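Local coordinates for protein sortase SrtE1 (Streptomyces coelicolor, PDB 5CUW) that anchors surface proteins to the cell wall as a class E sortase transpeptidase, recognising Leu-Ala-x-Thr-Gly and Leu-Pro-x-Thr-Gly sorting signals, at residues 108-113 and 125-130; 149-154 and 174-179. All blocks are in the same frame, centred on the assembly; numbering follows the deposited sequence.

Interaction 1: residues 108-113 and 125-130; sequences LEPGDP and YKMASI
Met127 has the largest share of the contact with the turn at residues 109-112. With CG anti to its backbone N (chi1 -176°) and the chain bent at chi2, its SD lies over the face of the Glu109-Pro110 peptide bond, 3.4 Å from Glu109 C, with the Pro110 ring alongside. Its CG packs 3.8 Å from Leu108 CB, while beyond this contact Met127 also touches Val175 of the neighbouring strand. Two backbone bonds fix the register: Gly111 N donates to Met127 O (3.0 Å), and Met127 N to Asp112 O (2.9 Å), both nearly straight. The chain of Lys126, extended beyond CG, runs past the carbonyl of Gly111, with CD 3.3 Å from Gly111 O. Asp112 folds its carboxylate back over the turn, where Glu109 N meets OD2 at 2.7 Å from above the carboxylate plane; Lys47 adds a salt bridge to the same oxygen. At Pro113, whose CA is 4.4 Å from Lys126 CA, the pairing becomes an antiparallel non-hydrogen-bonded bridge. Pro110 (psi 126°), Gly111 (phi 104°) and the Asp112 N to Glu109 O bond identify a type II beta turn leading into strand 113-117 of the sortase beta-barrel.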
loop_
_atom_site.group_PDB
_atom_site.type_symbol
_atom_site.label_atom_id
_atom_site.label_comp_id
_atom_site.label_asym_id
_atom_site.label_seq_id
_atom_site.Cartn_x
_atom_site.Cartn_y
_atom_site.Cartn_z
ATOM N N LEU A 108 -2.035 1.005 -12.683
ATOM C CA LEU A 108 -3.319 0.642 -12.098
ATOM C C LEU A 108 -4.430 1.581 -12.567
ATOM O O LEU A 108 -4.228 2.786 -12.668
ATOM C CB LEU A 108 -3.224 0.665 -10.581
ATOM C CG LEU A 108 -2.323 -0.451 -10.054
ATOM C CD1 LEU A 108 -2.231 -0.422 -8.539
ATOM C CD2 LEU A 108 -2.842 -1.790 -10.555
ATOM N N GLU A 109 -5.600 1.008 -12.834
ATOM C CA GLU A 109 -6.778 1.749 -13.260
ATOM C C GLU A 109 -7.900 1.502 -12.265
ATOM O O GLU A 109 -7.894 0.482 -11.585
ATOM C CB GLU A 109 -7.199 1.314 -14.661
ATOM C CG GLU A 109 -6.182 1.666 -15.725
ATOM C CD GLU A 109 -6.566 1.139 -17.091
ATOM O OE1 GLU A 109 -7.331 0.152 -17.161
ATOM O OE2 GLU A 109 -6.097 1.715 -18.094
ATOM N N PRO A 110 -8.869 2.429 -12.180
ATOM C CA PRO A 110 -9.966 2.276 -11.218
ATOM C C PRO A 110 -10.637 0.911 -11.299
ATOM O O PRO A 110 -11.063 0.497 -12.367
ATOM C CB PRO A 110 -10.932 3.390 -11.626
ATOM C CG PRO A 110 -10.034 4.459 -12.132
ATOM C CD PRO A 110 -8.958 3.710 -12.901
ATOM N N GLY A 111 -10.719 0.213 -10.174
ATOM C CA GLY A 111 -11.312 -1.108 -10.165
ATOM C C GLY A 111 -10.308 -2.245 -10.082
ATOM O O GLY A 111 -10.681 -3.368 -9.733
ATOM N N ASP A 112 -9.041 -1.969 -10.392
ATOM C CA ASP A 112 -8.005 -3.009 -10.321
ATOM C C ASP A 112 -7.764 -3.436 -8.877
ATOM O O ASP A 112 -7.504 -2.609 -8.003
ATOM C CB ASP A 112 -6.690 -2.540 -10.946
ATOM C CG ASP A 112 -6.776 -2.395 -12.458
ATOM O OD1 ASP A 112 -7.696 -2.975 -13.070
ATOM O OD2 ASP A 112 -5.915 -1.702 -13.036
ATOM N N PRO A 113 -7.856 -4.740 -8.619
ATOM C CA PRO A 113 -7.731 -5.243 -7.241
ATOM C C PRO A 113 -6.322 -5.209 -6.658
ATOM O O PRO A 113 -5.322 -5.432 -7.352
ATOM C CB PRO A 113 -8.213 -6.688 -7.358
ATOM C CG PRO A 113 -7.974 -7.051 -8.793
ATOM C CD PRO A 113 -8.236 -5.794 -9.571
ATOM N N TYR A 125 -8.941 -4.707 -1.830
ATOM C CA TYR A 125 -9.150 -3.322 -2.189
ATOM C C TYR A 125 -9.220 -3.166 -3.697
ATOM O O TYR A 125 -8.671 -3.984 -4.444
ATOM C CB TYR A 125 -8.026 -2.434 -1.657
ATOM C CG TYR A 125 -7.815 -2.460 -0.159
ATOM C CD1 TYR A 125 -7.044 -3.449 0.429
ATOM C CD2 TYR A 125 -8.331 -1.461 0.660
ATOM C CE1 TYR A 125 -6.816 -3.475 1.807
ATOM C CE2 TYR A 125 -8.104 -1.479 2.059
ATOM C CZ TYR A 125 -7.347 -2.482 2.616
ATOM O OH TYR A 125 -7.122 -2.494 3.993
ATOM N N LYS A 126 -9.875 -2.105 -4.147
ATOM C CA LYS A 126 -9.809 -1.733 -5.562
ATOM C C LYS A 126 -9.261 -0.317 -5.719
ATOM O O LYS A 126 -9.592 0.583 -4.937
ATOM C CB LYS A 126 -11.184 -1.876 -6.209
ATOM C CG LYS A 126 -11.541 -3.349 -6.414
ATOM C CD LYS A 126 -12.790 -3.557 -7.249
ATOM C CE LYS A 126 -13.126 -5.042 -7.332
ATOM N NZ LYS A 126 -14.518 -5.270 -7.807
ATOM N N MET A 127 -8.398 -0.141 -6.715
ATOM C CA MET A 127 -7.770 1.143 -6.996
ATOM C C MET A 127 -8.842 2.190 -7.232
ATOM O O MET A 127 -9.832 1.928 -7.916
ATOM C CB MET A 127 -6.833 1.028 -8.211
ATOM C CG MET A 127 -6.033 2.287 -8.548
ATOM S SD MET A 127 -6.844 3.441 -9.696
ATOM C CE MET A 127 -5.654 4.778 -9.720
ATOM N N ALA A 128 -8.669 3.367 -6.640
ATOM C CA ALA A 128 -9.679 4.417 -6.753
ATOM C C ALA A 128 -9.114 5.728 -7.273
ATOM O O ALA A 128 -9.769 6.431 -8.032
ATOM C CB ALA A 128 -10.353 4.649 -5.398
ATOM N N SER A 129 -7.900 6.068 -6.858
ATOM C CA SER A 129 -7.403 7.417 -7.097
ATOM C C SER A 129 -5.884 7.444 -7.198
ATOM O O SER A 129 -5.203 6.633 -6.572
ATOM C CB SER A 129 -7.888 8.336 -5.964
ATOM O OG SER A 129 -7.416 9.651 -6.135
ATOM N N ILE A 130 -5.337 8.350 -8.001
ATOM C CA ILE A 130 -3.887 8.440 -8.118
ATOM C C ILE A 130 -3.386 9.884 -8.084
ATOM O O ILE A 130 -3.982 10.779 -8.679
ATOM C CB ILE A 130 -3.396 7.765 -9.407
ATOM C CG1 ILE A 130 -1.878 7.859 -9.500
ATOM C CG2 ILE A 130 -4.052 8.412 -10.624
ATOM C CD1 ILE A 130 -1.276 7.013 -10.587
#

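Interaction 2: residues 149-154 and 174-179; sequences SGFKGP and IVWGKM
Ser149 lays its CB over the indole of Trp176, 3.7 Å from the centroid of the six-membered ring and only 17° off the ring normal, a CH-pi contact centred on the face. Ile174 CG2 lies against the opposite face, nearer the rim, so the indole is held between a residue of the loop and one of its own strand. The same Ser149 CB also lies against a face of the Phe151 ring and so sits between the two rings, while OG points away from the indole. Chi1 of 59° puts OG between the backbone N and the carbonyl carbon, where it accepts from Phe151 N at 3.2 Å and closes an ST turn; OG is also hydrogen-bonded to Pro146 O. Phe151 directs its ring edge at the indole face in an offset edge-to-face pair, with the planes at 73° and its centroid 5.9 Å from that of the five-membered ring. In the sortase beta-barrel, this is where the long loop between strands 121-134 and 156-164 folds back over the face of strand 171-184 that carries Ile174, Trp176 and Lys178, and no hydrogen bond joins the two segments. Phe151 CE2 lies 3.8 Å from Trp176 CB, and on the other side of the ring tip CE1 meets Lys178 CG at 3.6 Å. The lysine therefore contributes its aliphatic stem, crossing the phenyl ring at a slant before its chain bends at chi3. Tyr157 stacks with Phe151, and Trp176 NE1 is hydrogen-bonded to Val141 O in the same loop.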
loop_
_atom_site.group_PDB
_atom_site.type_symbol
_atom_site.label_atom_id
_atom_site.label_comp_id
_atom_site.label_asym_id
_atom_site.label_seq_id
_atom_site.Cartn_x
_atom_site.Cartn_y
_atom_site.Cartn_z
ATOM N N SER A 149 -6.993 12.615 -2.017
ATOM C CA SER A 149 -7.524 11.378 -2.588
ATOM C C SER A 149 -8.894 11.561 -3.237
ATOM O O SER A 149 -9.289 10.766 -4.091
ATOM C CB SER A 149 -7.636 10.304 -1.508
ATOM O OG SER A 149 -8.481 10.764 -0.463
ATOM N N GLY A 150 -9.632 12.575 -2.798
ATOM C CA GLY A 150 -11.015 12.746 -3.215
ATOM C C GLY A 150 -12.016 11.955 -2.379
ATOM O O GLY A 150 -13.223 12.025 -2.617
ATOM N N PHE A 151 -11.532 11.202 -1.396
ATOM C CA PHE A 151 -12.426 10.481 -0.490
ATOM C C PHE A 151 -13.133 11.496 0.412
ATOM O O PHE A 151 -12.497 12.403 0.944
ATOM C CB PHE A 151 -11.659 9.446 0.352
ATOM C CG PHE A 151 -10.979 8.372 -0.460
ATOM C CD1 PHE A 151 -11.526 7.931 -1.651
ATOM C CD2 PHE A 151 -9.789 7.809 -0.025
ATOM C CE1 PHE A 151 -10.892 6.951 -2.401
ATOM C CE2 PHE A 151 -9.152 6.838 -0.769
ATOM C CZ PHE A 151 -9.705 6.400 -1.953
ATOM N N LYS A 152 -14.442 11.347 0.582
ATOM C CA LYS A 152 -15.247 12.389 1.217
ATOM C C LYS A 152 -15.371 12.246 2.732
ATOM O O LYS A 152 -15.623 13.226 3.428
ATOM C CB LYS A 152 -16.647 12.418 0.597
ATOM C CG LYS A 152 -16.666 12.870 -0.864
ATOM C CD LYS A 152 -18.020 12.605 -1.507
ATOM N N GLY A 153 -15.208 11.034 3.242
ATOM C CA GLY A 153 -15.379 10.802 4.666
ATOM C C GLY A 153 -14.680 9.543 5.111
ATOM O O GLY A 153 -13.868 8.983 4.364
ATOM N N PRO A 154 -14.980 9.082 6.337
ATOM C CA PRO A 154 -14.342 7.856 6.817
ATOM C C PRO A 154 -14.695 6.616 5.979
ATOM O O PRO A 154 -15.847 6.396 5.596
ATOM C CB PRO A 154 -14.871 7.713 8.256
ATOM C CG PRO A 154 -16.026 8.645 8.360
ATOM C CD PRO A 154 -15.792 9.744 7.374
ATOM N N ILE A 174 1.631 8.482 -5.409
ATOM C CA ILE A 174 0.682 7.893 -4.465
ATOM C C ILE A 174 -0.504 7.244 -5.189
ATOM O O ILE A 174 -1.120 7.858 -6.056
ATOM C CB ILE A 174 0.138 8.963 -3.493
ATOM C CG1 ILE A 174 1.252 9.917 -3.050
ATOM C CG2 ILE A 174 -0.579 8.321 -2.313
ATOM C CD1 ILE A 174 2.368 9.264 -2.288
ATOM N N VAL A 175 -0.826 6.010 -4.827
ATOM C CA VAL A 175 -2.013 5.342 -5.354
ATOM C C VAL A 175 -2.925 4.937 -4.183
ATOM O O VAL A 175 -2.442 4.369 -3.212
ATOM C CB VAL A 175 -1.618 4.112 -6.187
ATOM C CG1 VAL A 175 -2.833 3.295 -6.570
ATOM C CG2 VAL A 175 -0.829 4.545 -7.409
ATOM N N TRP A 176 -4.220 5.264 -4.265
ATOM C CA TRP A 176 -5.204 4.917 -3.220
ATOM C C TRP A 176 -6.254 3.909 -3.699
ATOM O O TRP A 176 -6.683 3.940 -4.861
ATOM C CB TRP A 176 -5.961 6.162 -2.723
ATOM C CG TRP A 176 -5.141 7.235 -2.042
ATOM C CD1 TRP A 176 -4.693 7.226 -0.735
ATOM C CD2 TRP A 176 -4.739 8.501 -2.591
ATOM N NE1 TRP A 176 -4.012 8.389 -0.466
ATOM C CE2 TRP A 176 -4.025 9.188 -1.581
ATOM C CE3 TRP A 176 -4.899 9.114 -3.838
ATOM C CZ2 TRP A 176 -3.478 10.453 -1.782
ATOM C CZ3 TRP A 176 -4.351 10.371 -4.038
ATOM C CH2 TRP A 176 -3.650 11.028 -3.014
ATOM N N GLY A 177 -6.693 3.051 -2.783
ATOM C CA GLY A 177 -7.764 2.105 -3.044
ATOM C C GLY A 177 -8.785 2.080 -1.916
ATOM O O GLY A 177 -8.548 2.647 -0.845
ATOM N N LYS A 178 -9.917 1.422 -2.163
ATOM C CA LYS A 178 -11.007 1.300 -1.185
ATOM C C LYS A 178 -11.387 -0.151 -1.000
ATOM O O LYS A 178 -11.521 -0.874 -1.982
ATOM C CB LYS A 178 -12.249 2.067 -1.644
ATOM C CG LYS A 178 -12.049 3.537 -1.871
ATOM C CD LYS A 178 -13.359 4.178 -2.303
ATOM C CE LYS A 178 -13.960 3.457 -3.498
ATOM N NZ LYS A 178 -15.243 4.075 -3.937
ATOM N N MET A 179 -11.642 -0.571 0.233
ATOM C CA MET A 179 -11.933 -1.981 0.490
ATOM C C MET A 179 -13.280 -2.404 -0.079
ATOM O O MET A 179 -14.270 -1.688 0.056
ATOM C CB MET A 179 -11.897 -2.268 1.994
ATOM C CG MET A 179 -11.762 -3.766 2.299
ATOM S SD MET A 179 -11.737 -4.109 4.067
ATOM C CE MET A 179 -10.115 -3.468 4.513
#

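From the N terminus, interaction 1 closes first: the loop after strand 87-92 ends in the turn at 109-112, and the chain then runs along strand 113-117 and returns on strand 121-134. Interaction 2 opens only afterwards, bringing the loop before strand 156-164 against strand 171-184. The two are thus in series, neither nested nor crossed. Their centres are about 10 Å apart, and they meet because strands 121-134 and 171-184 are antiparallel neighbours. At a classic beta bulge Ala128 and Ser129 both face Trp176: Ala128 N is 2.7 Å from Trp176 O, and Ser129 O 2.9 Å from Trp176 N, both probable hydrogen bonds. Ser129 OG also bonds to Ser149 O, tying strand 121-134 directly to the loop of interaction 2.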